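Local coordinates for protein TRAS1 ORF2p (Bombyx mori, PDB 1WDU) that probably cuts DNA at telomeric target sites through its N-terminal endonuclease domain, as part of a non-LTR retrotransposon, at residues 115-120 / 239-244; 136-141 / 179-184; 148-153 / 214-219; 184-189 / 218-223. The protein carries 1 engineered substitution. One frame throughout, in Å; residues are numbered along the deposited sequence.

Contact 1 (115-120 / 239-244); sequences WEITLV and FNIRLQ
Trp115, Ile241 and Leu243 carry this contact, where the chain around the beginning of strand 116-123, in one sheet of the four-layered alpha/beta sandwich, meets the residues that end and follow strand 237-241 in the other. The indole of Trp115 presents its N-H edge to the opposing backbone. NE1 donates to Arg242 O over 3.1 Å, an almost straight bond (176° at the hydrogen) with the oxygen in the ring plane. A first torsion of 41° sets CG of Trp115 between its own backbone N and carbonyl carbon, and this turn carries the ring across the gap. Apolar groups flank the bond: Leu243 CD2 touches Trp115 CD1 at 3.4 Å, and Ile241 CG2 meets Trp115 CZ2 at 3.7 Å. Ile117 CD1 lies 3.8 Å above the plane of the Trp115 ring, over its centre, and meets Ile241 CG2 tip to tip at 3.7 Å. Tyr20 adds an edge-to-face ring contact with Trp115, while the guanidinium of Arg242 is engaged in a salt bridge with Asp221. The chemistry implies one directional bond embedded in apolar packing: the buried indole N-H is satisfied by a main-chain carbonyl rather than by a side chain.

Contact 2 (136-141 / 179-184); sequences QIKRVE and GELGLH
Glu141 and Leu181, with CA atoms 7.3 Å apart, mark the closest backbone approach between helix 131-142 and the last turn of helix 169-181. The second helix stops here: Gly182 leaves helical geometry with a positive phi of 72°, and the chain turns off toward strand 184-185. Leu181 is the main apolar element. Its CD1 methyl meets Ile137 CG2 at 3.7 Å, the two side chains crossing at about a right angle, and it also rests on Glu141 CB at 3.9 Å and lies close to the CA of Lys138. Ile137 CG2, held anti to its backbone N, additionally touches Leu183 CD1 at 4.1 Å. Glu141 slides past Leu181 in the opposite direction, its chain bent at chi2 (-83°), and lays CG against Leu181 CB. This brings Glu141 OE1 within 3.3 Å of Leu181 O; both are acceptors, so the approach is not a hydrogen bond and is probably mildly repulsive. At the solvent-facing side the extended chain of Lys138 reaches across to form a salt bridge, NZ donating to the syn lone pair of Glu180 OE1 at 3.1 Å. Helix 131-142 is the connection of a beta-alpha-beta crossover between the neighbouring parallel strands 116-123 and 149-154. From it, Ile137 and Val140 pack on Phe151 and Glu141 on Leu149, while beyond the second helix His184 pairs through its backbone with Cys212 of strand 204-212.

Contact 3 (148-153 / 214-219); sequences RLIFGG and EDMLDL
Asp215 and Met216 grip the start of strand 149-154 from a short 3-10 turn, part of the connection that leads from strand 204-212 in one sheet of this DNase I-like sandwich to strand 220-225 in the other. Asp215 OD2 accepts the backbone N-H of Arg148 through its syn lone pair, 2.9 Å from that N (152° at the hydrogen), and OD1 adds a weak bond to the same Arg148 N at 3.2 Å. Thr213 OG1 also bonds OD2. The Arg148 chain, bent at chi2 (-67°), folds back so that Asp215 OD1 lies over one face of the guanidinium, 3.5 Å from NE; this salt bridge works through charge alone, since no N-H points at the oxygen. Replacing Asp215 with an alanine would probably leave Arg148 N without this acceptor and the guanidinium without its facing charge. Met216 follows, bent at chi2 and chi3. Its CG lies 3.5 Å from Leu149 O, its SD 3.9 Å from Arg148 CA, and its CE methyl meets Ile150 CD1 at 3.5 Å, the two side chains crossing at about a right angle. Farther on, Leu219 CD2 stands at the edge of the guanidinium, and the Leu219 backbone N bonds back to Met216 O at 2.9 Å.

Contact 4 (184-189 / 218-223); sequences HILNEG and DLIDGW
Asn187 and Trp223 bring the two backbones nearest, 6.8 Å between CA atoms, where the chain leaving strand 184-185 passes strand 220-225 without any hydrogen bond joining the segments. The Trp223 indole does most of the covering. Its first torsion puts CG anti to the backbone N (chi1 -164°), and the ring lies over the backbone of Leu186 and Asn187. The CA of Asn187 sits 3.7 Å from the centroid of the six-membered ring and only 3° off the ring normal, a clear CH-pi contact. Leu186 O faces the same side of the indole, displaced toward the rim and 3.6 Å from Trp223 CG. Glu188 O approaches obliquely, 3.4 Å from Trp223 CZ3. The Asn187 amide also lies against the benzo part of the ring, CG being 3.6 Å from Trp223 CZ2, with the two planes 34° apart. That amide is fixed by bonds from Thr210 N to OD1 and from ND2 to Asp208 O. The contact bridges the two sheets of the sandwich: strand 184-185 pairs with strand 204-212 in one, while strand 220-225 is an edge strand of the other. With an alanine in place of Trp223, the face over Asn187 CA would be gone, and the backbone of Leu186 and Asn187 would probably lose its cover. Next to the indole, Leu186 CB touches Trp223 CD1 at 3.9 Å. Beyond it the Leu186 side chain crosses Ile220 at about a right angle, CD2 meeting Ile220 CG2 at 3.8 Å and CD1 lying 3.9 Å from Ile220 CD1.

Overall arrangement
Contact 1 is buried between the two sheets, contacts 2 and 3 are partly buried, and contact 4 lies at the surface. Contacts 1, 3 and 4 touch one another. Strands 116-123 and 149-154 are neighbours in one sheet, strands 220-225 and 237-241 in the other, and contacts 3 and 4 share Asp218 and Leu219. Contact 2, its centre about 17 Å from those of contacts 1 and 4, joins the two helices on the outer side of the first sheet, packs on contact 3 through Phe151 and Leu149, and shares His184 with contact 4. The chemistry changes with place: a lone indole bond among apolar groups in contact 1, charge beside leucine packing in contact 2, carboxylate-to-backbone bonds in contact 3, ring-face packing in contact 4.

Contact 1 (115-120 / 239-244)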
# COMPACT_ATOMS: atom_id res chain seq x y z
N TRP A 115 7.33 17.61 -6.26
CA TRP A 115 8.19 16.44 -6.06
C TRP A 115 7.90 15.28 -7.00
O TRP A 115 7.03 15.36 -7.87
CB TRP A 115 8.06 15.95 -4.61
CG TRP A 115 6.66 15.97 -4.04
CD1 TRP A 115 6.26 16.61 -2.90
CD2 TRP A 115 5.48 15.32 -4.56
NE1 TRP A 115 4.92 16.40 -2.68
CE2 TRP A 115 4.41 15.61 -3.68
CE3 TRP A 115 5.23 14.51 -5.68
CZ2 TRP A 115 3.11 15.13 -3.89
CZ3 TRP A 115 3.93 14.03 -5.89
CH2 TRP A 115 2.89 14.35 -4.99
N GLU A 116 8.65 14.20 -6.82
CA GLU A 116 8.47 12.98 -7.60
C GLU A 116 8.56 11.84 -6.59
O GLU A 116 9.60 11.66 -5.95
CB GLU A 116 9.55 12.83 -8.66
CG GLU A 116 9.20 11.77 -9.71
CD GLU A 116 10.20 11.73 -10.85
OE1 GLU A 116 10.64 12.81 -11.29
OE2 GLU A 116 10.53 10.61 -11.32
N ILE A 117 7.48 11.09 -6.45
CA ILE A 117 7.42 10.00 -5.49
C ILE A 117 7.19 8.61 -6.10
O ILE A 117 6.30 8.42 -6.92
CB ILE A 117 6.31 10.28 -4.44
CG1 ILE A 117 6.62 11.59 -3.71
CG2 ILE A 117 6.18 9.12 -3.46
CD1 ILE A 117 5.61 11.97 -2.67
N THR A 118 8.01 7.65 -5.68
CA THR A 118 7.88 6.28 -6.15
C THR A 118 6.93 5.59 -5.17
O THR A 118 7.20 5.53 -3.96
CB THR A 118 9.24 5.56 -6.15
OG1 THR A 118 10.17 6.29 -6.96
CG2 THR A 118 9.11 4.14 -6.71
N LEU A 119 5.82 5.08 -5.68
CA LEU A 119 4.81 4.41 -4.85
C LEU A 119 4.80 2.92 -5.08
O LEU A 119 5.04 2.44 -6.18
CB LEU A 119 3.41 4.93 -5.18
CG LEU A 119 3.05 6.38 -4.91
CD1 LEU A 119 1.74 6.70 -5.61
CD2 LEU A 119 2.94 6.60 -3.40
N VAL A 120 4.52 2.16 -4.03
CA VAL A 120 4.45 0.73 -4.23
C VAL A 120 3.33 0.10 -3.42
O VAL A 120 3.11 0.44 -2.26
CB VAL A 120 5.83 0.06 -3.93
CG1 VAL A 120 6.59 0.87 -2.93
CG2 VAL A 120 5.63 -1.38 -3.44
N PHE A 239 -4.17 8.30 4.39
CA PHE A 239 -3.13 9.23 4.81
C PHE A 239 -2.92 10.27 3.71
O PHE A 239 -3.39 10.09 2.59
CB PHE A 239 -1.82 8.50 5.15
CG PHE A 239 -1.15 7.85 3.98
CD1 PHE A 239 -1.44 6.52 3.64
CD2 PHE A 239 -0.20 8.54 3.22
CE1 PHE A 239 -0.79 5.90 2.56
CE2 PHE A 239 0.45 7.93 2.13
CZ PHE A 239 0.15 6.61 1.80
N ASN A 240 -2.23 11.36 4.03
CA ASN A 240 -2.01 12.43 3.06
C ASN A 240 -0.56 12.71 2.72
O ASN A 240 0.35 12.45 3.52
CB ASN A 240 -2.60 13.75 3.59
CG ASN A 240 -3.98 13.57 4.18
OD1 ASN A 240 -4.95 13.31 3.47
ND2 ASN A 240 -4.07 13.71 5.50
N ILE A 241 -0.35 13.24 1.52
CA ILE A 241 0.98 13.63 1.05
C ILE A 241 0.85 15.13 0.74
O ILE A 241 0.10 15.51 -0.17
CB ILE A 241 1.40 12.89 -0.22
CG1 ILE A 241 1.40 11.38 0.02
CG2 ILE A 241 2.79 13.35 -0.64
CD1 ILE A 241 1.78 10.57 -1.20
N ARG A 242 1.57 15.95 1.49
CA ARG A 242 1.53 17.41 1.32
C ARG A 242 2.85 17.98 0.82
O ARG A 242 3.41 17.52 -0.18
CB ARG A 242 1.17 18.08 2.65
CG ARG A 242 -0.23 17.76 3.15
CD ARG A 242 -0.40 18.25 4.58
NE ARG A 242 -1.69 17.87 5.15
CZ ARG A 242 -2.86 18.36 4.75
NH1 ARG A 242 -2.91 19.25 3.77
NH2 ARG A 242 -3.98 17.97 5.35
N LEU A 243 3.34 19.01 1.52
CA LEU A 243 4.59 19.69 1.19
C LEU A 243 5.28 20.32 2.40
O LEU A 243 6.51 20.29 2.51
CB LEU A 243 4.34 20.75 0.12
CG LEU A 243 4.20 20.19 -1.30
CD1 LEU A 243 3.67 21.25 -2.26
CD2 LEU A 243 5.56 19.69 -1.74
N GLN A 244 4.49 20.89 3.31
CA GLN A 244 4.99 21.53 4.53
C GLN A 244 6.40 22.10 4.39
O GLN A 244 7.37 21.46 4.80
CB GLN A 244 4.94 20.54 5.69

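Contact 2 (136-141 / 179-184)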
# COMPACT_ATOMS: atom_id res chain seq x y z
N GLN A 136 12.61 -8.34 -2.99
CA GLN A 136 11.95 -7.44 -3.94
C GLN A 136 11.92 -6.03 -3.36
O GLN A 136 12.06 -5.05 -4.10
CB GLN A 136 10.54 -7.92 -4.25
CG GLN A 136 10.46 -9.10 -5.19
CD GLN A 136 9.03 -9.63 -5.33
OE1 GLN A 136 8.09 -8.88 -5.57
NE2 GLN A 136 8.88 -10.94 -5.16
N ILE A 137 11.73 -5.93 -2.05
CA ILE A 137 11.70 -4.62 -1.40
C ILE A 137 13.07 -3.99 -1.55
O ILE A 137 13.19 -2.81 -1.87
CB ILE A 137 11.34 -4.71 0.11
CG1 ILE A 137 9.93 -5.29 0.28
CG2 ILE A 137 11.45 -3.32 0.78
CD1 ILE A 137 8.87 -4.57 -0.52
N LYS A 138 14.11 -4.78 -1.31
CA LYS A 138 15.49 -4.31 -1.44
C LYS A 138 15.76 -3.84 -2.86
O LYS A 138 16.24 -2.73 -3.08
CB LYS A 138 16.48 -5.42 -1.07
CG LYS A 138 16.36 -5.90 0.37
CD LYS A 138 17.53 -6.79 0.79
CE LYS A 138 17.46 -7.14 2.28
NZ LYS A 138 18.60 -7.99 2.75
N ARG A 139 15.43 -4.69 -3.83
CA ARG A 139 15.62 -4.37 -5.24
C ARG A 139 14.98 -3.04 -5.61
O ARG A 139 15.58 -2.23 -6.33
CB ARG A 139 15.04 -5.50 -6.11
CG ARG A 139 15.25 -5.33 -7.61
CD ARG A 139 15.20 -6.69 -8.31
NE ARG A 139 15.46 -6.60 -9.75
CZ ARG A 139 14.55 -6.28 -10.66
NH1 ARG A 139 13.30 -6.02 -10.30
NH2 ARG A 139 14.89 -6.22 -11.95
N VAL A 140 13.77 -2.80 -5.11
CA VAL A 140 13.07 -1.54 -5.39
C VAL A 140 13.81 -0.38 -4.74
O VAL A 140 13.99 0.66 -5.36
CB VAL A 140 11.60 -1.56 -4.85
CG1 VAL A 140 10.99 -0.18 -4.96
CG2 VAL A 140 10.76 -2.56 -5.63
N GLU A 141 14.24 -0.56 -3.50
CA GLU A 141 14.94 0.48 -2.77
C GLU A 141 16.28 0.91 -3.40
O GLU A 141 16.54 2.11 -3.56
CB GLU A 141 15.17 0.02 -1.32
CG GLU A 141 15.21 1.14 -0.28
CD GLU A 141 16.56 1.81 -0.17
OE1 GLU A 141 16.69 2.77 0.63
OE2 GLU A 141 17.50 1.38 -0.87
N GLY A 179 14.95 -1.89 8.76
CA GLY A 179 16.12 -1.31 9.40
C GLY A 179 17.30 -1.12 8.47
O GLY A 179 17.98 -0.09 8.52
N GLU A 180 17.56 -2.11 7.62
CA GLU A 180 18.67 -2.03 6.68
C GLU A 180 18.45 -0.96 5.62
O GLU A 180 19.41 -0.35 5.13
CB GLU A 180 18.85 -3.38 5.98
CG GLU A 180 19.53 -4.45 6.82
CD GLU A 180 19.28 -5.84 6.27
OE1 GLU A 180 19.31 -6.01 5.03
OE2 GLU A 180 19.06 -6.76 7.09
N LEU A 181 17.20 -0.73 5.26
CA LEU A 181 16.87 0.24 4.22
C LEU A 181 16.55 1.64 4.73
O LEU A 181 16.36 2.56 3.93
CB LEU A 181 15.71 -0.28 3.38
CG LEU A 181 15.84 -1.73 2.89
CD1 LEU A 181 14.67 -2.07 1.99
CD2 LEU A 181 17.15 -1.93 2.16
N GLY A 182 16.49 1.81 6.04
CA GLY A 182 16.17 3.12 6.57
C GLY A 182 14.69 3.46 6.37
O GLY A 182 14.32 4.63 6.38
N LEU A 183 13.86 2.44 6.19
CA LEU A 183 12.43 2.63 5.98
C LEU A 183 11.74 2.82 7.34
O LEU A 183 12.03 2.11 8.30
CB LEU A 183 11.84 1.43 5.23
CG LEU A 183 12.43 1.25 3.82
CD1 LEU A 183 11.88 -0.01 3.16
CD2 LEU A 183 12.10 2.47 2.97
N HIS A 184 10.82 3.77 7.40
CA HIS A 184 10.13 4.08 8.64
C HIS A 184 8.63 3.80 8.59
O HIS A 184 7.95 4.17 7.64
CB HIS A 184 10.38 5.54 8.99
CG HIS A 184 11.84 5.88 9.08
ND1 HIS A 184 12.59 5.68 10.21
CD2 HIS A 184 12.69 6.36 8.14
CE1 HIS A 184 13.84 6.01 9.97
NE2 HIS A 184 13.93 6.42 8.72

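Contact 3 (148-153 / 214-219)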
# COMPACT_ATOMS: atom_id res chain seq x y z
N ARG A 148 12.21 9.45 -1.44
CA ARG A 148 10.92 9.51 -2.10
C ARG A 148 10.26 8.14 -2.30
O ARG A 148 9.70 7.86 -3.36
CB ARG A 148 11.09 10.18 -3.46
CG ARG A 148 11.75 11.54 -3.40
CD ARG A 148 10.86 12.53 -2.68
NE ARG A 148 11.60 13.72 -2.28
CZ ARG A 148 11.05 14.76 -1.66
NH1 ARG A 148 9.76 14.74 -1.37
NH2 ARG A 148 11.79 15.80 -1.32
N LEU A 149 10.32 7.28 -1.29
CA LEU A 149 9.70 5.97 -1.39
C LEU A 149 8.56 5.81 -0.38
O LEU A 149 8.70 6.22 0.77
CB LEU A 149 10.73 4.86 -1.16
CG LEU A 149 11.95 4.72 -2.08
CD1 LEU A 149 12.67 3.42 -1.75
CD2 LEU A 149 11.53 4.72 -3.54
N ILE A 150 7.45 5.23 -0.83
CA ILE A 150 6.30 4.95 0.03
C ILE A 150 5.78 3.56 -0.34
O ILE A 150 5.48 3.30 -1.51
CB ILE A 150 5.12 5.94 -0.16
CG1 ILE A 150 5.56 7.39 0.09
CG2 ILE A 150 4.00 5.60 0.81
CD1 ILE A 150 4.45 8.42 -0.14
N PHE A 151 5.67 2.69 0.65
CA PHE A 151 5.20 1.33 0.44
C PHE A 151 3.94 1.13 1.24
O PHE A 151 3.83 1.60 2.36
CB PHE A 151 6.19 0.27 0.95
CG PHE A 151 7.49 0.23 0.22
CD1 PHE A 151 8.45 1.22 0.41
CD2 PHE A 151 7.79 -0.85 -0.63
CE1 PHE A 151 9.69 1.14 -0.23
CE2 PHE A 151 9.02 -0.94 -1.27
CZ PHE A 151 9.98 0.06 -1.07
N GLY A 152 3.00 0.39 0.66
CA GLY A 152 1.76 0.11 1.36
C GLY A 152 1.21 -1.23 0.91
O GLY A 152 1.17 -1.53 -0.29
N GLY A 153 0.78 -2.04 1.87
CA GLY A 153 0.21 -3.32 1.53
C GLY A 153 -0.08 -4.22 2.71
O GLY A 153 -0.05 -3.79 3.87
N GLU A 214 13.04 8.02 5.01
CA GLU A 214 13.06 9.09 6.02
C GLU A 214 12.53 10.43 5.51
O GLU A 214 11.71 11.07 6.16
CB GLU A 214 14.49 9.26 6.56
CG GLU A 214 14.70 10.40 7.55
CD GLU A 214 14.04 10.16 8.89
OE1 GLU A 214 14.28 9.09 9.49
OE2 GLU A 214 13.30 11.05 9.36
N ASP A 215 13.00 10.84 4.33
CA ASP A 215 12.61 12.11 3.73
C ASP A 215 11.10 12.29 3.53
O ASP A 215 10.63 13.41 3.38
CB ASP A 215 13.33 12.29 2.39
CG ASP A 215 12.75 11.41 1.28
OD1 ASP A 215 11.77 11.82 0.63
OD2 ASP A 215 13.29 10.30 1.06
N MET A 216 10.35 11.19 3.52
CA MET A 216 8.90 11.29 3.32
C MET A 216 8.19 11.77 4.57
O MET A 216 7.14 12.40 4.49
CB MET A 216 8.33 9.95 2.86
CG MET A 216 8.67 9.66 1.41
SD MET A 216 8.29 11.08 0.35
CE MET A 216 6.50 11.19 0.57
N LEU A 217 8.75 11.46 5.73
CA LEU A 217 8.17 11.96 6.97
C LEU A 217 8.32 13.47 6.79
O LEU A 217 9.37 13.92 6.33
CB LEU A 217 8.99 11.48 8.17
CG LEU A 217 8.71 10.08 8.74
CD1 LEU A 217 8.64 9.07 7.64
CD2 LEU A 217 9.82 9.72 9.72
N ASP A 218 7.29 14.23 7.13
CA ASP A 218 7.26 15.70 6.98
C ASP A 218 6.39 16.06 5.79
O ASP A 218 6.00 17.21 5.61
CB ASP A 218 8.66 16.30 6.76
CG ASP A 218 9.45 16.44 8.05
OD1 ASP A 218 10.54 17.06 8.01
OD2 ASP A 218 9.00 15.94 9.10
N LEU A 219 6.10 15.05 4.97
CA LEU A 219 5.26 15.21 3.79
C LEU A 219 4.01 14.35 3.95
O LEU A 219 3.10 14.41 3.13
CB LEU A 219 6.01 14.78 2.53
CG LEU A 219 6.90 15.79 1.79
CD1 LEU A 219 7.75 16.58 2.77
CD2 LEU A 219 7.77 15.03 0.80

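Contact 4 (184-189 / 218-223)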
# COMPACT_ATOMS: atom_id res chain seq x y z
N HIS A 184 10.82 3.77 7.40
CA HIS A 184 10.13 4.08 8.64
C HIS A 184 8.63 3.80 8.59
O HIS A 184 7.95 4.17 7.64
CB HIS A 184 10.38 5.54 8.99
CG HIS A 184 11.84 5.88 9.08
ND1 HIS A 184 12.59 5.68 10.21
CD2 HIS A 184 12.69 6.36 8.14
CE1 HIS A 184 13.84 6.01 9.97
NE2 HIS A 184 13.93 6.42 8.72
N ILE A 185 8.15 3.15 9.64
CA ILE A 185 6.75 2.79 9.76
C ILE A 185 5.85 4.00 9.92
O ILE A 185 6.16 4.93 10.67
CB ILE A 185 6.54 1.85 10.96
CG1 ILE A 185 7.35 0.57 10.75
CG2 ILE A 185 5.06 1.52 11.12
CD1 ILE A 185 7.44 -0.31 11.97
N LEU A 186 4.73 3.98 9.20
CA LEU A 186 3.76 5.06 9.25
C LEU A 186 2.56 4.68 10.11
O LEU A 186 1.86 5.55 10.62
CB LEU A 186 3.30 5.40 7.82
CG LEU A 186 4.31 6.23 7.01
CD1 LEU A 186 3.97 6.22 5.52
CD2 LEU A 186 4.30 7.66 7.57
N ASN A 187 2.33 3.38 10.28
CA ASN A 187 1.21 2.92 11.08
C ASN A 187 1.13 3.59 12.45
O ASN A 187 2.12 4.09 12.97
CB ASN A 187 1.29 1.41 11.28
CG ASN A 187 0.88 0.64 10.05
OD1 ASN A 187 1.39 0.87 8.96
ND2 ASN A 187 -0.05 -0.30 10.23
N GLU A 188 -0.07 3.58 13.01
CA GLU A 188 -0.32 4.16 14.32
C GLU A 188 -1.61 3.60 14.91
O GLU A 188 -2.48 3.11 14.18
CB GLU A 188 -0.40 5.69 14.21
CG GLU A 188 0.94 6.37 14.49
CD GLU A 188 0.98 7.82 14.04
OE1 GLU A 188 0.11 8.61 14.47
OE2 GLU A 188 1.89 8.16 13.25
N GLY A 189 -1.72 3.64 16.23
CA GLY A 189 -2.91 3.13 16.88
C GLY A 189 -2.92 1.62 17.00
O GLY A 189 -1.89 0.96 16.80
N ASP A 218 7.29 14.23 7.13
CA ASP A 218 7.26 15.70 6.98
C ASP A 218 6.39 16.06 5.79
O ASP A 218 6.00 17.21 5.61
CB ASP A 218 8.66 16.30 6.76
CG ASP A 218 9.45 16.44 8.05
OD1 ASP A 218 10.54 17.06 8.01
OD2 ASP A 218 9.00 15.94 9.10
N LEU A 219 6.10 15.05 4.97
CA LEU A 219 5.26 15.21 3.79
C LEU A 219 4.01 14.35 3.95
O LEU A 219 3.10 14.41 3.13
CB LEU A 219 6.01 14.78 2.53
CG LEU A 219 6.90 15.79 1.79
CD1 LEU A 219 7.75 16.58 2.77
CD2 LEU A 219 7.77 15.03 0.80
N ILE A 220 3.97 13.56 5.02
CA ILE A 220 2.85 12.66 5.26
C ILE A 220 2.20 12.85 6.61
O ILE A 220 2.88 13.01 7.62
CB ILE A 220 3.31 11.18 5.14
CG1 ILE A 220 3.73 10.88 3.69
CG2 ILE A 220 2.22 10.23 5.61
CD1 ILE A 220 4.32 9.51 3.49
N ASP A 221 0.87 12.84 6.65
CA ASP A 221 0.15 12.99 7.91
C ASP A 221 -1.28 12.45 7.80
O ASP A 221 -1.75 12.14 6.71
CB ASP A 221 0.15 14.46 8.35
CG ASP A 221 -0.71 15.35 7.47
OD1 ASP A 221 -1.95 15.26 7.54
OD2 ASP A 221 -0.14 16.16 6.70
N GLY A 222 -1.94 12.34 8.95
CA GLY A 222 -3.31 11.86 8.97
C GLY A 222 -3.48 10.37 8.80
O GLY A 222 -4.59 9.91 8.50
N TRP A 223 -2.42 9.60 9.00
CA TRP A 223 -2.51 8.14 8.86
C TRP A 223 -3.52 7.60 9.84
O TRP A 223 -3.37 7.75 11.05
CB TRP A 223 -1.16 7.46 9.12
CG TRP A 223 -1.12 6.04 8.62
CD1 TRP A 223 -0.59 5.60 7.44
CD2 TRP A 223 -1.69 4.88 9.25
NE1 TRP A 223 -0.80 4.25 7.29
CE2 TRP A 223 -1.47 3.78 8.39
CE3 TRP A 223 -2.37 4.66 10.46
CZ2 TRP A 223 -1.90 2.48 8.70
CZ3 TRP A 223 -2.80 3.37 10.77
CH2 TRP A 223 -2.56 2.29 9.89